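Local coordinates for protein monooxygenase (Agrobacterium tumefaciens, PDB 2I7G) that probably catalyses a flavin-dependent monooxygenation, as a member of the luciferase-like monooxygenase family, at residues 154-165 / 192-200. Residues are numbered along the deposited sequence; the frame is centred on the assembly and turned at random.
Sequences FAEKLDLLLALR and ERLPVWIAV
NH1 of Arg165 donates to the backbone O of Leu194 over 2.7 Å, a fairly straight bond (156° at the hydrogen) that lies in the guanidinium plane but reaches the carbonyl 35° out of its own plane. The same NH1 also donates to a water 3.0 Å away, and that water accepts from Val196 N as well, joining the arginine to the first residue of the strand. A long, flat donor suits this place: with CG set between the backbone N and the carbonyl carbon (chi1 81°) and the chain extended from there to NE, the helix can reach across to the loop. In one of its two conformers, Arg193 sets CG over one face of the guanidinium, toward the rim and 3.6 Å from NE of Arg165, while CD2 of Leu162 lies against the rim of the opposite face. The two arginines then cross at about a right angle, and the charge of Arg193 is probably offset by its salt bridge to Glu166.

In this TIM barrel, helix 150-166 packs on the outside of parallel strand 196-200; its segment 154-165 runs nearly antiparallel to the strand, as expected of a helix that precedes its strand in a beta/alpha barrel. Val196 and Ile198, whose beta-branching suits an extended strand, both point at the helix, where leucines and Phe154 are long enough to help fill the 11.0 Å between the segment axes. CG2 of Val196 meets CD2 of Leu161 tip to tip at 4.1 Å. Further along, the longer Ile198 sends CD1 to 3.7 Å from CD2 of Leu158, and the ring of Phe154 approaches that same methyl obliquely, its CZ 4.2 Å from CD1.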
loop_
_atom_site.group_PDB
_atom_site.type_symbol
_atom_site.label_atom_id
_atom_site.label_comp_id
_atom_site.label_asym_id
_atom_site.label_seq_id
_atom_site.Cartn_x
_atom_site.Cartn_y
_atom_site.Cartn_z
ATOM N N PHE B 154 -17.698 2.932 -12.949
ATOM C CA PHE B 154 -16.791 1.897 -13.415
ATOM C C PHE B 154 -16.250 2.238 -14.784
ATOM O O PHE B 154 -15.048 2.147 -15.000
ATOM C CB PHE B 154 -17.450 0.526 -13.427
ATOM C CG PHE B 154 -16.486 -0.598 -13.663
ATOM C CD1 PHE B 154 -15.572 -0.997 -12.664
ATOM C CD2 PHE B 154 -16.456 -1.237 -14.891
ATOM C CE1 PHE B 154 -14.675 -2.078 -12.886
ATOM C CE2 PHE B 154 -15.557 -2.317 -15.123
ATOM C CZ PHE B 154 -14.681 -2.729 -14.133
ATOM N N ALA B 155 -17.125 2.686 -15.678
ATOM C CA ALA B 155 -16.717 3.017 -17.042
ATOM C C ALA B 155 -15.661 4.129 -17.051
ATOM O O ALA B 155 -14.619 3.999 -17.697
ATOM C CB ALA B 155 -17.911 3.436 -17.856
ATOM N N GLU B 156 -15.928 5.205 -16.325
ATOM C CA GLU B 156 -15.029 6.373 -16.363
ATOM C C GLU B 156 -13.714 6.019 -15.676
ATOM O O GLU B 156 -12.640 6.350 -16.149
ATOM C CB GLU B 156 -15.662 7.579 -15.673
ATOM C CG GLU B 156 -16.779 8.207 -16.507
ATOM C CD GLU B 156 -17.179 9.588 -16.022
ATOM O OE1 GLU B 156 -16.518 10.111 -15.098
ATOM O OE2 GLU B 156 -18.166 10.148 -16.570
ATOM N N LYS B 157 -13.803 5.327 -14.547
ATOM C CA LYS B 157 -12.573 5.065 -13.773
ATOM C C LYS B 157 -11.683 4.028 -14.447
ATOM O O LYS B 157 -10.452 4.111 -14.405
ATOM C CB LYS B 157 -12.898 4.701 -12.327
ATOM C CG LYS B 157 -13.370 5.929 -11.560
ATOM C CD LYS B 157 -13.879 5.555 -10.130
ATOM C CE LYS B 157 -14.110 6.814 -9.320
ATOM N NZ LYS B 157 -14.418 6.510 -7.891
ATOM N N LEU B 158 -12.318 3.075 -15.111
ATOM C CA LEU B 158 -11.582 2.114 -15.919
ATOM C C LEU B 158 -10.946 2.895 -17.057
ATOM O O LEU B 158 -9.754 2.654 -17.350
ATOM C CB LEU B 158 -12.497 0.989 -16.436
ATOM C CG LEU B 158 -11.828 -0.033 -17.353
ATOM C CD1 LEU B 158 -10.606 -0.686 -16.682
ATOM C CD2 LEU B 158 -12.810 -1.122 -17.741
ATOM N N ASP B 159 -11.723 3.805 -17.742
ATOM C CA ASP B 159 -11.157 4.606 -18.829
ATOM C C ASP B 159 -9.935 5.410 -18.318
ATOM O O ASP B 159 -8.851 5.394 -18.931
ATOM C CB ASP B 159 -12.207 5.570 -19.388
ATOM C CG ASP B 159 -11.718 6.317 -20.598
ATOM O OD1 ASP B 159 -11.508 5.669 -21.648
ATOM O OD2 ASP B 159 -11.598 7.563 -20.518
ATOM N N LEU B 160 -10.085 6.070 -17.158
ATOM C CA LEU B 160 -8.878 6.739 -16.564
ATOM C C LEU B 160 -7.686 5.785 -16.275
ATOM O O LEU B 160 -6.538 6.039 -16.671
ATOM C CB LEU B 160 -9.260 7.560 -15.367
ATOM C CG LEU B 160 -8.118 8.246 -14.619
ATOM C CD1 LEU B 160 -7.283 9.122 -15.575
ATOM C CD2 LEU B 160 -8.803 9.054 -13.506
ATOM N N LEU B 161 -7.946 4.672 -15.597
ATOM C CA LEU B 161 -6.878 3.710 -15.304
ATOM C C LEU B 161 -6.120 3.296 -16.568
ATOM O O LEU B 161 -4.891 3.217 -16.568
ATOM C CB LEU B 161 -7.452 2.463 -14.619
ATOM C CG LEU B 161 -6.459 1.401 -14.157
ATOM C CD1 LEU B 161 -5.387 1.950 -13.224
ATOM C CD2 LEU B 161 -7.234 0.252 -13.493
ATOM N N LEU B 162 -6.843 3.024 -17.647
ATOM C CA LEU B 162 -6.180 2.624 -18.899
ATOM C C LEU B 162 -5.371 3.779 -19.523
ATOM O O LEU B 162 -4.290 3.553 -20.073
ATOM C CB LEU B 162 -7.206 2.101 -19.911
ATOM C CG LEU B 162 -7.923 0.809 -19.472
ATOM C CD1 LEU B 162 -9.115 0.458 -20.387
ATOM C CD2 LEU B 162 -6.960 -0.384 -19.346
ATOM N N ALA B 163 -5.884 5.004 -19.406
ATOM C CA ALA B 163 -5.158 6.199 -19.871
ATOM C C ALA B 163 -3.832 6.345 -19.112
ATOM O O ALA B 163 -2.788 6.617 -19.726
ATOM C CB ALA B 163 -6.014 7.425 -19.673
ATOM N N LEU B 164 -3.892 6.116 -17.797
ATOM C CA LEU B 164 -2.721 6.262 -16.924
ATOM C C LEU B 164 -1.652 5.261 -17.294
ATOM O O LEU B 164 -0.473 5.585 -17.312
ATOM C CB LEU B 164 -3.118 6.055 -15.463
ATOM C CG LEU B 164 -4.038 7.099 -14.828
ATOM C CD1 LEU B 164 -4.431 6.619 -13.439
ATOM C CD2 LEU B 164 -3.353 8.500 -14.805
ATOM N N ARG B 165 -2.044 4.031 -17.605
ATOM C CA ARG B 165 -1.018 3.035 -17.860
ATOM C C ARG B 165 -0.394 3.215 -19.255
ATOM O O ARG B 165 0.678 2.677 -19.518
ATOM C CB ARG B 165 -1.570 1.610 -17.664
ATOM C CG ARG B 165 -2.317 1.132 -18.822
ATOM C CD ARG B 165 -2.437 -0.386 -18.784
ATOM N NE ARG B 165 -3.281 -0.828 -19.880
ATOM C CZ ARG B 165 -3.657 -2.083 -20.073
ATOM N NH1 ARG B 165 -3.271 -3.051 -19.229
ATOM N NH2 ARG B 165 -4.450 -2.365 -21.103
ATOM N N GLU B 192 5.838 -2.885 -19.346
ATOM C CA GLU B 192 5.441 -1.926 -20.399
ATOM C C GLU B 192 3.964 -1.506 -20.274
ATOM O O GLU B 192 3.621 -0.319 -20.397
ATOM C CB GLU B 192 5.732 -2.469 -21.797
ATOM C CG GLU B 192 5.318 -1.477 -22.883
ATOM C CD GLU B 192 6.194 -1.521 -24.132
ATOM O OE1 GLU B 192 6.721 -2.611 -24.462
ATOM O OE2 GLU B 192 6.336 -0.451 -24.781
ATOM N N ARG B 193 3.111 -2.478 -19.970
ATOM C CA ARG B 193 1.688 -2.243 -19.791
ATOM C C ARG B 193 1.263 -3.022 -18.551
ATOM O O ARG B 193 1.214 -4.253 -18.574
ATOM C CB ARG B 193 0.914 -2.750 -21.015
ATOM C CG ARG B 193 -0.259 -1.871 -21.454
ATOM C CD ARG B 193 0.246 -0.596 -22.139
ATOM N NE ARG B 193 -0.661 -0.048 -23.154
ATOM C CZ ARG B 193 -0.698 -0.432 -24.433
ATOM N NH1 ARG B 193 0.109 -1.391 -24.882
ATOM N NH2 ARG B 193 -1.555 0.142 -25.273
ATOM N N LEU B 194 0.966 -2.308 -17.473
ATOM C CA LEU B 194 0.496 -2.958 -16.245
ATOM C C LEU B 194 -0.769 -3.763 -16.598
ATOM O O LEU B 194 -1.758 -3.166 -17.034
ATOM C CB LEU B 194 0.179 -1.890 -15.191
ATOM C CG LEU B 194 -0.035 -2.257 -13.710
ATOM C CD1 LEU B 194 1.233 -2.808 -13.065
ATOM C CD2 LEU B 194 -0.527 -1.049 -12.919
ATOM N N PRO B 195 -0.747 -5.106 -16.443
ATOM C CA PRO B 195 -1.972 -5.844 -16.796
ATOM C C PRO B 195 -3.189 -5.404 -15.964
ATOM O O PRO B 195 -3.092 -5.174 -14.724
ATOM C CB PRO B 195 -1.601 -7.320 -16.573
ATOM C CG PRO B 195 -0.071 -7.316 -16.501
ATOM C CD PRO B 195 0.309 -6.010 -15.937
ATOM N N VAL B 196 -4.296 -5.200 -16.679
ATOM C CA VAL B 196 -5.575 -4.915 -16.056
ATOM C C VAL B 196 -6.576 -5.958 -16.582
ATOM O O VAL B 196 -6.787 -6.063 -17.802
ATOM C CB VAL B 196 -6.059 -3.494 -16.364
ATOM C CG1 VAL B 196 -7.487 -3.291 -15.814
ATOM C CG2 VAL B 196 -5.071 -2.474 -15.741
ATOM N N TRP B 197 -7.098 -6.751 -15.662
ATOM C CA TRP B 197 -8.142 -7.746 -15.950
ATOM C C TRP B 197 -9.473 -7.218 -15.453
ATOM O O TRP B 197 -9.525 -6.493 -14.468
ATOM C CB TRP B 197 -7.865 -9.057 -15.174
ATOM C CG TRP B 197 -6.731 -9.861 -15.732
ATOM C CD1 TRP B 197 -5.390 -9.528 -15.727
ATOM C CD2 TRP B 197 -6.826 -11.145 -16.342
ATOM N NE1 TRP B 197 -4.665 -10.534 -16.324
ATOM C CE2 TRP B 197 -5.520 -11.538 -16.699
ATOM C CE3 TRP B 197 -7.903 -12.000 -16.655
ATOM C CZ2 TRP B 197 -5.251 -12.745 -17.358
ATOM C CZ3 TRP B 197 -7.629 -13.211 -17.300
ATOM C CH2 TRP B 197 -6.308 -13.569 -17.636
ATOM N N ILE B 198 -10.560 -7.628 -16.103
ATOM C CA ILE B 198 -11.889 -7.288 -15.675
ATOM C C ILE B 198 -12.545 -8.558 -15.088
ATOM O O ILE B 198 -12.704 -9.579 -15.784
ATOM C CB ILE B 198 -12.734 -6.728 -16.848
ATOM C CG1 ILE B 198 -12.071 -5.490 -17.452
ATOM C CG2 ILE B 198 -14.179 -6.438 -16.390
ATOM C CD1 ILE B 198 -11.689 -4.408 -16.479
ATOM N N ALA B 199 -12.937 -8.483 -13.825
ATOM C CA ALA B 199 -13.702 -9.571 -13.186
ATOM C C ALA B 199 -15.173 -9.438 -13.541
ATOM O O ALA B 199 -15.760 -8.349 -13.441
ATOM C CB ALA B 199 -13.510 -9.545 -11.653
ATOM N N VAL B 200 -15.770 -10.547 -13.955
ATOM C CA VAL B 200 -17.175 -10.562 -14.358
ATOM C C VAL B 200 -17.874 -11.721 -13.621
ATOM O O VAL B 200 -17.242 -12.750 -13.330
ATOM C CB VAL B 200 -17.302 -10.659 -15.893
ATOM C CG1 VAL B 200 -16.638 -9.453 -16.556
ATOM C CG2 VAL B 200 -16.671 -11.966 -16.459
HETATM O O HOH W 1 -4.913 -5.541 -19.606
HETATM O O HOH W 2 1.849 0.633 -17.308
#